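Long-range contacts in peroxiredoxin 6 (Arenicola marina, PDB 2V2G), which probably reduces hydrogen peroxide and organic hydroperoxides to water and alcohols, as a thiol-specific peroxidase of the peroxiredoxin 6 subfamily: residues Glu102-Ala107 / Met123-Arg128; Leu110-Pro115 / Cys127-Ile132; Pro38-Pro43 / Ala75-Trp80; Asp15-Lys20 / Tyr96-Asp101. The protein carries 1 engineered substitution. All coordinates share one frame; numbering follows the deposited sequence.

From the N terminus, the turn after strand 13-16 is met by strand 98-100 in interaction 4, which closes the widest loop of the four. Interaction 3 nests inside that loop and joins the segment leading into the active-site helix 43-54 to helix 74-88; His-77 of interaction 3 packs on Ile-98 and Thr-17 of interaction 4. Just after strand 98-100, interaction 1 brings the start of helix 105-109 to the beginning of strand 124-133. Interaction 2 starts inside that loop but ends beyond it on the same strand, so the two overlap, sharing Cys-127 and Arg-128. Arg-128, with Thr-42 and Pro-43 of interaction 3, borders the bound benzoic acid.

Interaction 1: residues Glu102-Ala107 / Met123-Arg128; sequences ETRELA and MPLTCR. With BEZ (benzoic acid), chain E.
Arg-104 spans the gap to Met-123 and Pro-124 at the entrance to helix 105-109, where it holds the N-cap position. From CB the chain bends at chi2 (67°); its CG and CD run past the Pro-124 carbonyl oxygen, and CD also touches the Met-123 methyl. Arg-104 NE then donates to Pro-124 O over 2.8 Å, with an N-H...O angle of 160°, and Arg-104 NH2 donates to the same Pro-124 O over 3.0 Å. This is a side-on grip of two nitrogens on one oxygen, which lies almost in the guanidinium plane. Arg-104 NH1 turns back to its own segment and donates to Glu-102 O over 2.9 Å. Met-123 crosses the arginine at about a right angle, its CE 3.4 Å above the guanidinium plane of Arg-104, offset toward the rim; the flexible, bent thioether chain can lie against a flat cation. Leu-125 CD2 meets Arg-104 NH2 at 3.6 Å. Deeper in, Ala-107 CB packs on Thr-126 CG2 at 3.7 Å, a small residue where helix and strand come close. Three N-H groups directed at two backbone carbonyls fix the rotation of the Arg-104 guanidinium, and the partly negative oxygens probably stabilise the cation without a carboxylate partner in this contact.

Interaction 2: residues Leu110-Pro115 / Cys127-Ile132; sequences LGMVDP and CRAVFI. With BEZ (benzoic acid), chain E.
Met-112, Phe-131 and Leu-110 form the apolar centre of this contact within the thioredoxin-like fold of peroxiredoxins, where the chain leaving helix 105-109 through a Schellman motif at Gly-111 passes over strand 124-133. The positive phi of Gly-111 is one that glycine adopts readily. Met-112 SD approaches the Phe-131 ring at its edge, 5.4 Å from the centroid and 84° off the normal, a Met-aromatic contact in which a polarisable sulfur lies near the ring hydrogens. Leu-110 CB adds a contact of 3.9 Å to Phe-131 CZ, and Phe-9 meets the same ring from elsewhere in the chain. Met-112 holds CG between its backbone N and carbonyl carbon (chi1 64°) and is extended beyond it, which carries the sulfur along to Phe-131 while Met-112 CB rests 3.9 Å from Ala-129 CB. The methyl of alanine is small enough for this close passage. Outward, Cys-127 N donates to Met-112 O over 2.7 Å at 163°, and Leu-5 of the second subunit packs on Cys-127. At the polar edge, Asp-114 has its strongest partner in Ala-147 N, which donates to OD1, while OD2 accepts from Asp-116 N and Glu-117 N. A carboxylate suits this cluster of backbone N-H groups. On the contact side, Asp-114 OD1 lies 3.4 Å from Cys-127 CB.

Interaction 3: residues Pro38-Pro43 / Ala75-Trp80; sequences PRDFTP and ADHKEW. With BEZ (benzoic acid), chain E.
Phe-41 and Trp-80 form a T-shaped pair where the loop leading to the active-site helix 43-54, in this thioredoxin-like fold, rests against helix 74-88. The edge of the indole points at the face of Phe-41, with the planes at 60° and the Phe-41 centroid 5.0 Å from that of the Trp-80 five-membered ring. Trp-80 CB adds a CH-pi contact over the same phenyl face. The indole is broad enough to support the loop backbone as well: Asp-40 CA stands over the Trp-80 six-membered ring, 3.9 Å from its centroid, a second CH-pi contact. Trp-80 CG lies anti to its backbone N (chi1 179°), which carries the indole out from the helix so that its face meets Asp-40 CA and the backbone N of Phe-41. Glu-79 OE1 comes within 3.5 Å of Phe-41 CZ. In the next shell Trp-80 NE1 donates to Thr-46 OG1, the Asp-40 carboxylate is held by His-37 and Ser-70, and Lys-210 of the second subunit makes a cation-pi contact with Phe-41. The loop so placed leads to the ligand pocket, beside the engineered Ser-45 at the predicted peroxidatic position. There Pro-43 CG lies 3.2 Å from the benzoate O1.

Interaction 4: residues Asp15-Lys20 / Tyr96-Asp101; sequences DSTIGK and YPIIAD
An antiparallel pairing of strand 13-16 with strand 98-100, near one end of the central mixed sheet, carries this contact and runs straight into a type I turn from Ser-16 to Gly-19. Ser-16 and Ile-99 form a non-hydrogen-bonded pair with CA atoms 4.2 Å apart. Beside it, Ala-100 N donates to Asp-15 O over 2.8 Å, nearly straight at 173°, and Thr-17 N donates to Ile-98 O over 3.0 Å. Thr-17 then uses its side chain like a strand carbonyl: with OG1 set between its backbone N and carbonyl carbon (chi1 58°), it accepts from Ile-98 N at 3.0 Å and 163°. The pairing is thus prolonged just where the backbone has begun to turn, and a water joins the same hydroxyl to Tyr-96 O. The branched threonine also suits its other side, since CG2 packs on Ile-98 CB and on His-77 of helix 74-88. Ile-18 CD1 covers Pro-97 CG at 3.7 Å, an apolar lid on a rigid ring. Within the turn, Ser-16 OG accepts from Ile-18 N and donates to Gly-19 O over 2.7 Å, in the carbonyl plane on a lone pair; at the backbone angles of Gly-19 a CB would press on the carbonyl O of Ile-18, which calls for glycine. The serine bond to Ile-18 N defines an ST turn, here laid over a type I turn at the end of an antiparallel strand.

Interaction 1: residues Glu102-Ala107 / Met123-Arg128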
loop_
_atom_site.group_PDB
_atom_site.type_symbol
_atom_site.label_atom_id
_atom_site.label_comp_id
_atom_site.label_asym_id
_atom_site.label_seq_id
_atom_site.Cartn_x
_atom_site.Cartn_y
_atom_site.Cartn_z
ATOM N N GLU A 102 -4.243 22.951 6.904
ATOM C CA GLU A 102 -4.654 23.326 8.260
ATOM C C GLU A 102 -6.144 23.216 8.514
ATOM O O GLU A 102 -6.571 23.070 9.653
ATOM C CB GLU A 102 -4.154 24.730 8.577
ATOM C CG GLU A 102 -2.630 24.927 8.446
ATOM C CD GLU A 102 -2.269 26.377 8.642
ATOM O OE1 GLU A 102 -2.489 26.910 9.770
ATOM O OE2 GLU A 102 -1.821 27.000 7.654
ATOM N N THR A 103 -6.955 23.349 7.460
ATOM C CA THR A 103 -8.410 23.226 7.606
ATOM C C THR A 103 -8.873 21.739 7.569
ATOM O O THR A 103 -10.061 21.480 7.799
ATOM C CB THR A 103 -9.175 23.929 6.518
ATOM O OG1 THR A 103 -8.913 23.336 5.248
ATOM C CG2 THR A 103 -8.884 25.454 6.554
ATOM N N ARG A 104 -7.962 20.817 7.363
ATOM C CA ARG A 104 -8.288 19.386 7.174
ATOM C C ARG A 104 -9.168 19.042 5.968
ATOM O O ARG A 104 -9.556 17.875 5.801
ATOM C CB ARG A 104 -8.881 18.759 8.451
ATOM C CG ARG A 104 -7.857 18.491 9.525
ATOM C CD ARG A 104 -7.220 19.691 10.149
ATOM N NE ARG A 104 -6.330 19.276 11.259
ATOM C CZ ARG A 104 -5.504 20.060 11.917
ATOM N NH1 ARG A 104 -5.426 21.358 11.651
ATOM N NH2 ARG A 104 -4.726 19.524 12.863
ATOM N N GLU A 105 -9.364 20.009 5.065
ATOM C CA GLU A 105 -10.149 19.748 3.862
ATOM C C GLU A 105 -9.639 18.538 3.082
ATOM O O GLU A 105 -10.404 17.708 2.656
ATOM C CB GLU A 105 -10.142 20.972 2.951
ATOM C CG GLU A 105 -10.782 20.738 1.564
ATOM C CD GLU A 105 -11.265 22.024 0.879
ATOM O OE1 GLU A 105 -10.615 23.097 1.043
ATOM O OE2 GLU A 105 -12.307 21.960 0.180
ATOM N N LEU A 106 -8.333 18.459 2.852
ATOM C CA LEU A 106 -7.761 17.380 2.060
ATOM C C LEU A 106 -7.700 16.087 2.864
ATOM O O LEU A 106 -7.924 15.008 2.327
ATOM C CB LEU A 106 -6.383 17.748 1.520
ATOM C CG LEU A 106 -6.399 18.741 0.357
ATOM C CD1 LEU A 106 -4.905 19.029 -0.062
ATOM C CD2 LEU A 106 -7.184 18.133 -0.820
ATOM N N ALA A 107 -7.424 16.216 4.162
ATOM C CA ALA A 107 -7.359 15.003 5.020
ATOM C C ALA A 107 -8.693 14.275 4.897
ATOM O O ALA A 107 -8.731 13.051 4.749
ATOM C CB ALA A 107 -7.112 15.401 6.496
ATOM N N MET A 123 -7.820 18.110 17.258
ATOM C CA MET A 123 -7.991 18.262 15.805
ATOM C C MET A 123 -7.488 16.959 15.118
ATOM O O MET A 123 -6.442 16.396 15.504
ATOM C CB MET A 123 -7.210 19.484 15.282
ATOM C CG MET A 123 -7.729 20.859 15.716
ATOM S SD MET A 123 -9.237 21.175 14.831
ATOM C CE MET A 123 -8.599 21.664 13.222
ATOM N N PRO A 124 -8.213 16.482 14.101
ATOM C CA PRO A 124 -7.701 15.367 13.297
ATOM C C PRO A 124 -6.332 15.624 12.646
ATOM O O PRO A 124 -5.974 16.783 12.405
ATOM C CB PRO A 124 -8.754 15.181 12.195
ATOM C CG PRO A 124 -9.970 15.789 12.703
ATOM C CD PRO A 124 -9.547 16.887 13.642
ATOM N N LEU A 125 -5.653 14.567 12.286
ATOM C CA LEU A 125 -4.382 14.653 11.603
ATOM C C LEU A 125 -4.383 13.574 10.529
ATOM O O LEU A 125 -5.174 12.611 10.585
ATOM C CB LEU A 125 -3.222 14.400 12.548
ATOM C CG LEU A 125 -2.947 15.447 13.626
ATOM C CD1 LEU A 125 -1.980 14.818 14.671
ATOM C CD2 LEU A 125 -2.403 16.769 12.933
ATOM N N THR A 126 -3.554 13.741 9.523
ATOM C CA THR A 126 -3.490 12.711 8.479
ATOM C C THR A 126 -2.702 11.492 8.950
ATOM O O THR A 126 -1.887 11.580 9.842
ATOM C CB THR A 126 -2.851 13.202 7.172
ATOM O OG1 THR A 126 -1.502 13.639 7.398
ATOM C CG2 THR A 126 -3.592 14.376 6.575
ATOM N N CYS A 127 -2.948 10.363 8.289
ATOM C CA CYS A 127 -2.095 9.182 8.421
ATOM C C CYS A 127 -0.861 9.296 7.497
ATOM O O CYS A 127 -0.436 10.414 7.177
ATOM C CB CYS A 127 -2.952 7.941 8.161
ATOM S SG CYS A 127 -3.509 7.743 6.444
ATOM N N ARG A 128 -0.238 8.160 7.161
ATOM C CA ARG A 128 0.884 8.089 6.277
ATOM C C ARG A 128 0.398 7.538 4.941
ATOM O O ARG A 128 0.468 6.327 4.642
ATOM C CB ARG A 128 1.944 7.200 6.893
ATOM C CG ARG A 128 2.575 7.732 8.149
ATOM C CD ARG A 128 3.716 6.897 8.669
ATOM N NE ARG A 128 3.986 7.291 10.046
ATOM C CZ ARG A 128 4.530 8.432 10.457
ATOM N NH1 ARG A 128 5.031 9.284 9.598
ATOM N NH2 ARG A 128 4.508 8.739 11.740
HETATM C C BEZ E . 6.125 9.821 14.362
HETATM O O1 BEZ E . 6.985 9.209 15.143
HETATM O O2 BEZ E . 6.319 10.393 13.206
HETATM C C1 BEZ E . 4.786 9.846 15.002
HETATM C C2 BEZ E . 3.870 10.816 14.640
HETATM C C3 BEZ E . 2.647 10.833 15.251
HETATM C C4 BEZ E . 2.367 9.918 16.267
HETATM C C5 BEZ E . 3.275 8.912 16.627
HETATM C C6 BEZ E . 4.512 8.884 15.993
#

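Interaction 2: residues Leu110-Pro115 / Cys127-Ile132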
loop_
_atom_site.group_PDB
_atom_site.type_symbol
_atom_site.label_atom_id
_atom_site.label_comp_id
_atom_site.label_asym_id
_atom_site.label_seq_id
_atom_site.Cartn_x
_atom_site.Cartn_y
_atom_site.Cartn_z
ATOM N N LEU A 110 -9.585 13.065 0.956
ATOM C CA LEU A 110 -8.746 11.973 0.469
ATOM C C LEU A 110 -8.851 10.728 1.351
ATOM O O LEU A 110 -8.153 9.701 1.105
ATOM C CB LEU A 110 -7.284 12.465 0.286
ATOM C CG LEU A 110 -6.980 13.632 -0.671
ATOM C CD1 LEU A 110 -5.493 13.845 -0.881
ATOM C CD2 LEU A 110 -7.663 13.363 -2.005
ATOM N N GLY A 111 -9.722 10.783 2.366
ATOM C CA GLY A 111 -9.928 9.611 3.191
ATOM C C GLY A 111 -8.661 9.205 3.932
ATOM O O GLY A 111 -8.467 8.013 4.207
ATOM N N MET A 112 -7.878 10.215 4.356
ATOM C CA MET A 112 -6.574 9.966 4.961
ATOM C C MET A 112 -6.409 10.425 6.435
ATOM O O MET A 112 -5.272 10.678 6.857
ATOM C CB MET A 112 -5.472 10.472 4.103
ATOM C CG MET A 112 -5.509 11.966 3.941
ATOM S SD MET A 112 -4.060 12.531 3.001
ATOM C CE MET A 112 -4.565 14.234 2.768
ATOM N N VAL A 113 -7.501 10.476 7.194
ATOM C CA VAL A 113 -7.438 10.843 8.620
ATOM C C VAL A 113 -6.861 9.645 9.428
ATOM O O VAL A 113 -7.172 8.473 9.163
ATOM C CB VAL A 113 -8.808 11.243 9.155
ATOM C CG1 VAL A 113 -8.731 11.469 10.658
ATOM C CG2 VAL A 113 -9.361 12.515 8.460
ATOM N N ASP A 114 -5.914 9.936 10.293
ATOM C CA ASP A 114 -5.325 8.870 11.132
ATOM C C ASP A 114 -6.352 8.474 12.194
ATOM O O ASP A 114 -7.028 9.307 12.799
ATOM C CB ASP A 114 -4.040 9.342 11.800
ATOM C CG ASP A 114 -3.221 8.188 12.357
ATOM O OD1 ASP A 114 -2.431 7.648 11.544
ATOM O OD2 ASP A 114 -3.426 7.861 13.571
ATOM N N PRO A 115 -6.423 7.152 12.469
ATOM C CA PRO A 115 -7.348 6.571 13.415
ATOM C C PRO A 115 -7.028 6.954 14.875
ATOM O O PRO A 115 -7.916 6.996 15.730
ATOM C CB PRO A 115 -7.155 5.052 13.156
ATOM C CG PRO A 115 -5.841 4.881 12.629
ATOM C CD PRO A 115 -5.558 6.120 11.856
ATOM N N CYS A 127 -2.948 10.363 8.289
ATOM C CA CYS A 127 -2.095 9.182 8.421
ATOM C C CYS A 127 -0.861 9.296 7.497
ATOM O O CYS A 127 -0.436 10.414 7.177
ATOM C CB CYS A 127 -2.952 7.941 8.161
ATOM S SG CYS A 127 -3.509 7.743 6.444
ATOM N N ARG A 128 -0.238 8.160 7.161
ATOM C CA ARG A 128 0.884 8.089 6.277
ATOM C C ARG A 128 0.398 7.538 4.941
ATOM O O ARG A 128 0.468 6.327 4.642
ATOM C CB ARG A 128 1.944 7.200 6.893
ATOM C CG ARG A 128 2.575 7.732 8.149
ATOM C CD ARG A 128 3.716 6.897 8.669
ATOM N NE ARG A 128 3.986 7.291 10.046
ATOM C CZ ARG A 128 4.530 8.432 10.457
ATOM N NH1 ARG A 128 5.031 9.284 9.598
ATOM N NH2 ARG A 128 4.508 8.739 11.740
ATOM N N ALA A 129 -0.282 8.382 4.178
ATOM C CA ALA A 129 -0.910 7.977 2.917
ATOM C C ALA A 129 0.053 8.205 1.749
ATOM O O ALA A 129 0.862 9.105 1.805
ATOM C CB ALA A 129 -2.252 8.771 2.707
ATOM N N VAL A 130 -0.111 7.450 0.686
ATOM C CA VAL A 130 0.634 7.686 -0.557
ATOM C C VAL A 130 -0.331 7.518 -1.702
ATOM O O VAL A 130 -1.067 6.498 -1.808
ATOM C CB VAL A 130 1.800 6.774 -0.760
ATOM C CG1 VAL A 130 2.577 7.110 -2.081
ATOM C CG2 VAL A 130 2.736 6.747 0.452
ATOM N N PHE A 131 -0.358 8.510 -2.571
ATOM C CA PHE A 131 -1.168 8.484 -3.742
ATOM C C PHE A 131 -0.246 8.640 -4.967
ATOM O O PHE A 131 0.479 9.598 -5.053
ATOM C CB PHE A 131 -2.229 9.620 -3.779
ATOM C CG PHE A 131 -3.148 9.623 -2.603
ATOM C CD1 PHE A 131 -4.269 8.799 -2.576
ATOM C CD2 PHE A 131 -2.832 10.394 -1.468
ATOM C CE1 PHE A 131 -5.116 8.785 -1.470
ATOM C CE2 PHE A 131 -3.672 10.377 -0.376
ATOM C CZ PHE A 131 -4.787 9.493 -0.353
ATOM N N ILE A 132 -0.308 7.665 -5.857
ATOM C CA ILE A 132 0.414 7.690 -7.151
ATOM C C ILE A 132 -0.565 8.115 -8.226
ATOM O O ILE A 132 -1.563 7.471 -8.482
ATOM C CB ILE A 132 1.132 6.394 -7.542
ATOM C CG1 ILE A 132 1.945 5.911 -6.344
ATOM C CG2 ILE A 132 1.961 6.683 -8.769
ATOM C CD1 ILE A 132 2.832 4.633 -6.535
HETATM C C BEZ E . 6.125 9.821 14.362
HETATM O O1 BEZ E . 6.985 9.209 15.143
HETATM O O2 BEZ E . 6.319 10.393 13.206
HETATM C C1 BEZ E . 4.786 9.846 15.002
HETATM C C2 BEZ E . 3.870 10.816 14.640
HETATM C C3 BEZ E . 2.647 10.833 15.251
HETATM C C4 BEZ E . 2.367 9.918 16.267
HETATM C C5 BEZ E . 3.275 8.912 16.627
HETATM C C6 BEZ E . 4.512 8.884 15.993
#

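Interaction 3: residues Pro38-Pro43 / Ala75-Trp80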
loop_
_atom_site.group_PDB
_atom_site.type_symbol
_atom_site.label_atom_id
_atom_site.label_comp_id
_atom_site.label_asym_id
_atom_site.label_seq_id
_atom_site.Cartn_x
_atom_site.Cartn_y
_atom_site.Cartn_z
ATOM N N PRO A 38 1.659 12.557 9.693
ATOM C CA PRO A 38 0.770 13.110 10.747
ATOM C C PRO A 38 1.118 14.487 11.289
ATOM O O PRO A 38 0.245 15.336 11.383
ATOM C CB PRO A 38 0.778 12.015 11.831
ATOM C CG PRO A 38 1.242 10.793 11.126
ATOM C CD PRO A 38 2.195 11.226 10.072
ATOM N N ARG A 39 2.401 14.733 11.577
ATOM C CA ARG A 39 2.785 15.937 12.267
ATOM C C ARG A 39 4.262 16.216 11.986
ATOM O O ARG A 39 5.062 15.318 12.000
ATOM C CB ARG A 39 2.572 15.774 13.805
ATOM C CG ARG A 39 2.425 17.054 14.525
ATOM C CD ARG A 39 1.038 17.485 14.345
ATOM N NE ARG A 39 0.761 18.817 14.840
ATOM C CZ ARG A 39 0.412 19.076 16.103
ATOM N NH1 ARG A 39 0.353 18.102 17.021
ATOM N NH2 ARG A 39 0.158 20.333 16.454
ATOM N N ASP A 40 4.581 17.486 11.773
ATOM C CA ASP A 40 5.976 17.948 11.740
ATOM C C ASP A 40 6.603 17.754 13.087
ATOM O O ASP A 40 5.898 17.678 14.100
ATOM C CB ASP A 40 6.081 19.431 11.330
ATOM C CG ASP A 40 5.565 19.697 9.937
ATOM O OD1 ASP A 40 5.049 18.751 9.266
ATOM O OD2 ASP A 40 5.634 20.903 9.551
ATOM N N PHE A 41 7.941 17.693 13.119
ATOM C CA PHE A 41 8.675 17.550 14.369
ATOM C C PHE A 41 8.289 16.255 15.125
ATOM O O PHE A 41 8.152 16.258 16.376
ATOM C CB PHE A 41 8.535 18.776 15.326
ATOM C CG PHE A 41 8.855 20.144 14.709
ATOM C CD1 PHE A 41 10.166 20.521 14.394
ATOM C CD2 PHE A 41 7.844 21.061 14.462
ATOM C CE1 PHE A 41 10.452 21.763 13.845
ATOM C CE2 PHE A 41 8.127 22.304 13.924
ATOM C CZ PHE A 41 9.448 22.661 13.618
ATOM N N THR A 42 8.069 15.193 14.369
ATOM C CA THR A 42 7.911 13.871 14.942
ATOM C C THR A 42 8.867 12.909 14.252
ATOM O O THR A 42 9.262 13.139 13.085
ATOM C CB THR A 42 6.464 13.418 14.857
ATOM O OG1 THR A 42 6.110 13.325 13.470
ATOM C CG2 THR A 42 5.569 14.367 15.628
ATOM N N PRO A 43 9.309 11.863 15.001
ATOM C CA PRO A 43 10.516 11.088 14.608
ATOM C C PRO A 43 10.360 10.233 13.357
ATOM O O PRO A 43 11.186 10.300 12.441
ATOM C CB PRO A 43 10.851 10.261 15.870
ATOM C CG PRO A 43 9.576 10.211 16.646
ATOM C CD PRO A 43 8.855 11.517 16.370
ATOM N N ALA A 75 5.117 27.742 8.063
ATOM C CA ALA A 75 6.266 28.142 8.904
ATOM C C ALA A 75 6.902 26.951 9.627
ATOM O O ALA A 75 8.127 26.768 9.609
ATOM C CB ALA A 75 5.824 29.242 9.883
ATOM N N ASP A 76 6.063 26.085 10.199
ATOM C CA ASP A 76 6.538 24.841 10.799
ATOM C C ASP A 76 7.189 23.879 9.772
ATOM O O ASP A 76 8.225 23.241 10.027
ATOM C CB ASP A 76 5.366 24.137 11.486
ATOM C CG ASP A 76 5.094 24.679 12.862
ATOM O OD1 ASP A 76 5.774 25.619 13.272
ATOM O OD2 ASP A 76 4.152 24.183 13.513
ATOM N N HIS A 77 6.606 23.786 8.586
ATOM C CA HIS A 77 7.218 22.993 7.525
ATOM C C HIS A 77 8.603 23.502 7.189
ATOM O O HIS A 77 9.536 22.723 7.057
ATOM C CB HIS A 77 6.383 23.031 6.262
ATOM C CG HIS A 77 5.073 22.323 6.367
ATOM N ND1 HIS A 77 4.037 22.540 5.485
ATOM C CD2 HIS A 77 4.652 21.355 7.214
ATOM C CE1 HIS A 77 3.039 21.718 5.788
ATOM N NE2 HIS A 77 3.373 21.015 6.850
ATOM N N LYS A 78 8.746 24.812 7.051
ATOM C CA LYS A 78 10.053 25.382 6.710
ATOM C C LYS A 78 11.095 25.109 7.793
ATOM O O LYS A 78 12.208 24.684 7.485
ATOM C CB LYS A 78 9.935 26.867 6.344
ATOM C CG LYS A 78 9.463 27.042 4.877
ATOM C CD LYS A 78 9.374 28.504 4.404
ATOM C CE LYS A 78 8.409 28.670 3.196
ATOM N NZ LYS A 78 8.222 30.134 2.952
ATOM N N GLU A 79 10.718 25.284 9.055
ATOM C CA GLU A 79 11.639 25.045 10.157
ATOM C C GLU A 79 11.983 23.564 10.278
ATOM O O GLU A 79 13.139 23.170 10.375
ATOM C CB GLU A 79 11.045 25.495 11.473
ATOM C CG GLU A 79 12.043 25.380 12.624
ATOM C CD GLU A 79 11.479 25.774 13.985
ATOM O OE1 GLU A 79 10.273 26.081 14.086
ATOM O OE2 GLU A 79 12.263 25.743 14.965
ATOM N N TRP A 80 10.958 22.740 10.268
ATOM C CA TRP A 80 11.190 21.308 10.367
ATOM C C TRP A 80 11.982 20.739 9.191
ATOM O O TRP A 80 12.698 19.759 9.354
ATOM C CB TRP A 80 9.855 20.596 10.523
ATOM C CG TRP A 80 9.966 19.109 10.614
ATOM C CD1 TRP A 80 10.716 18.379 11.496
ATOM C CD2 TRP A 80 9.296 18.175 9.786
ATOM N NE1 TRP A 80 10.508 17.043 11.282
ATOM C CE2 TRP A 80 9.651 16.885 10.230
ATOM C CE3 TRP A 80 8.409 18.296 8.712
ATOM C CZ2 TRP A 80 9.149 15.718 9.634
ATOM C CZ3 TRP A 80 7.909 17.121 8.114
ATOM C CH2 TRP A 80 8.304 15.857 8.568
HETATM C C BEZ E . 6.125 9.821 14.362
HETATM O O1 BEZ E . 6.985 9.209 15.143
HETATM O O2 BEZ E . 6.319 10.393 13.206
HETATM C C1 BEZ E . 4.786 9.846 15.002
HETATM C C2 BEZ E . 3.870 10.816 14.640
HETATM C C3 BEZ E . 2.647 10.833 15.251
HETATM C C4 BEZ E . 2.367 9.918 16.267
HETATM C C5 BEZ E . 3.275 8.912 16.627
HETATM C C6 BEZ E . 4.512 8.884 15.993
#

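Interaction 4: residues Asp15-Lys20 / Tyr96-Asp101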
loop_
_atom_site.group_PDB
_atom_site.type_symbol
_atom_site.label_atom_id
_atom_site.label_comp_id
_atom_site.label_asym_id
_atom_site.label_seq_id
_atom_site.Cartn_x
_atom_site.Cartn_y
_atom_site.Cartn_z
ATOM N N ASP A 15 -2.074 26.036 0.307
ATOM C CA ASP A 15 -0.792 26.670 0.601
ATOM C C ASP A 15 0.297 25.584 0.839
ATOM O O ASP A 15 0.052 24.399 1.172
ATOM C CB ASP A 15 -0.845 27.527 1.853
ATOM C CG ASP A 15 0.116 28.769 1.804
ATOM O OD1 ASP A 15 1.102 28.895 0.990
ATOM O OD2 ASP A 15 -0.124 29.671 2.639
ATOM N N SER A 16 1.525 26.027 0.637
ATOM C CA SER A 16 2.669 25.150 0.670
ATOM C C SER A 16 3.935 25.937 0.931
ATOM O O SER A 16 3.928 27.168 0.904
ATOM C CB SER A 16 2.792 24.395 -0.663
ATOM O OG SER A 16 3.444 25.159 -1.664
ATOM N N THR A 17 5.024 25.198 1.119
ATOM C CA THR A 17 6.373 25.784 1.195
ATOM C C THR A 17 6.881 26.509 -0.061
ATOM O O THR A 17 7.876 27.247 0.011
ATOM C CB THR A 17 7.388 24.704 1.592
ATOM O OG1 THR A 17 7.331 23.650 0.636
ATOM C CG2 THR A 17 7.105 24.235 2.991
ATOM N N ILE A 18 6.212 26.276 -1.192
ATOM C CA ILE A 18 6.473 27.011 -2.423
ATOM C C ILE A 18 5.352 27.993 -2.740
ATOM O O ILE A 18 5.313 28.536 -3.827
ATOM C CB ILE A 18 6.772 26.091 -3.615
ATOM C CG1 ILE A 18 5.520 25.350 -4.077
ATOM C CG2 ILE A 18 7.923 25.116 -3.272
ATOM C CD1 ILE A 18 5.733 24.498 -5.272
ATOM N N GLY A 19 4.506 28.299 -1.766
ATOM C CA GLY A 19 3.411 29.240 -1.958
ATOM C C GLY A 19 2.135 28.532 -2.378
ATOM O O GLY A 19 2.038 27.308 -2.320
ATOM N N LYS A 20 1.126 29.297 -2.767
ATOM C CA LYS A 20 -0.130 28.689 -3.146
ATOM C C LYS A 20 0.013 27.974 -4.456
ATOM O O LYS A 20 0.749 28.414 -5.346
ATOM C CB LYS A 20 -1.296 29.684 -3.216
ATOM C CG LYS A 20 -1.659 30.311 -1.847
ATOM C CD LYS A 20 -3.053 30.959 -1.903
ATOM C CE LYS A 20 -3.319 31.867 -0.686
ATOM N NZ LYS A 20 -4.488 32.824 -0.887
ATOM N N TYR A 96 11.399 18.814 -2.676
ATOM C CA TYR A 96 9.940 18.754 -2.917
ATOM C C TYR A 96 9.169 19.736 -1.995
ATOM O O TYR A 96 9.613 20.041 -0.880
ATOM C CB TYR A 96 9.361 17.325 -2.718
ATOM C CG TYR A 96 9.753 16.691 -1.399
ATOM C CD1 TYR A 96 9.105 17.024 -0.229
ATOM C CD2 TYR A 96 10.837 15.822 -1.322
ATOM C CE1 TYR A 96 9.517 16.494 1.012
ATOM C CE2 TYR A 96 11.230 15.260 -0.079
ATOM C CZ TYR A 96 10.590 15.626 1.066
ATOM O OH TYR A 96 10.972 15.106 2.280
ATOM N N PRO A 97 7.983 20.200 -2.462
ATOM C CA PRO A 97 7.163 21.072 -1.572
ATOM C C PRO A 97 6.431 20.281 -0.477
ATOM O O PRO A 97 6.240 19.045 -0.623
ATOM C CB PRO A 97 6.116 21.666 -2.522
ATOM C CG PRO A 97 6.455 21.173 -3.931
ATOM C CD PRO A 97 7.332 19.975 -3.768
ATOM N N ILE A 98 6.001 20.988 0.577
ATOM C CA ILE A 98 5.136 20.386 1.622
ATOM C C ILE A 98 3.880 21.245 1.716
ATOM O O ILE A 98 3.978 22.464 1.923
ATOM C CB ILE A 98 5.808 20.332 3.001
ATOM C CG1 ILE A 98 7.259 19.811 2.907
ATOM C CG2 ILE A 98 4.989 19.420 3.953
ATOM C CD1 ILE A 98 7.998 19.672 4.296
ATOM N N ILE A 99 2.725 20.641 1.516
ATOM C CA ILE A 99 1.414 21.280 1.573
ATOM C C ILE A 99 0.973 21.446 3.023
ATOM O O ILE A 99 1.207 20.513 3.845
ATOM C CB ILE A 99 0.397 20.428 0.839
ATOM C CG1 ILE A 99 0.714 20.388 -0.643
ATOM C CG2 ILE A 99 -1.083 20.944 1.129
ATOM C CD1 ILE A 99 -0.075 19.248 -1.381
ATOM N N ALA A 100 0.353 22.584 3.335
ATOM C CA ALA A 100 -0.196 22.877 4.678
ATOM C C ALA A 100 -1.705 22.722 4.663
ATOM O O ALA A 100 -2.360 23.641 4.230
ATOM C CB ALA A 100 0.157 24.297 5.111
ATOM N N ASP A 101 -2.244 21.628 5.194
ATOM C CA ASP A 101 -3.699 21.345 5.160
ATOM C C ASP A 101 -4.363 21.689 6.509
ATOM O O ASP A 101 -5.006 20.853 7.205
ATOM C CB ASP A 101 -3.904 19.871 4.812
ATOM C CG ASP A 101 -5.369 19.503 4.646
ATOM O OD1 ASP A 101 -6.164 20.322 4.047
ATOM O OD2 ASP A 101 -5.731 18.381 5.088
HETATM O O HOH W 1 -3.838 24.594 2.337
HETATM O O HOH W 2 9.750 22.430 0.407
#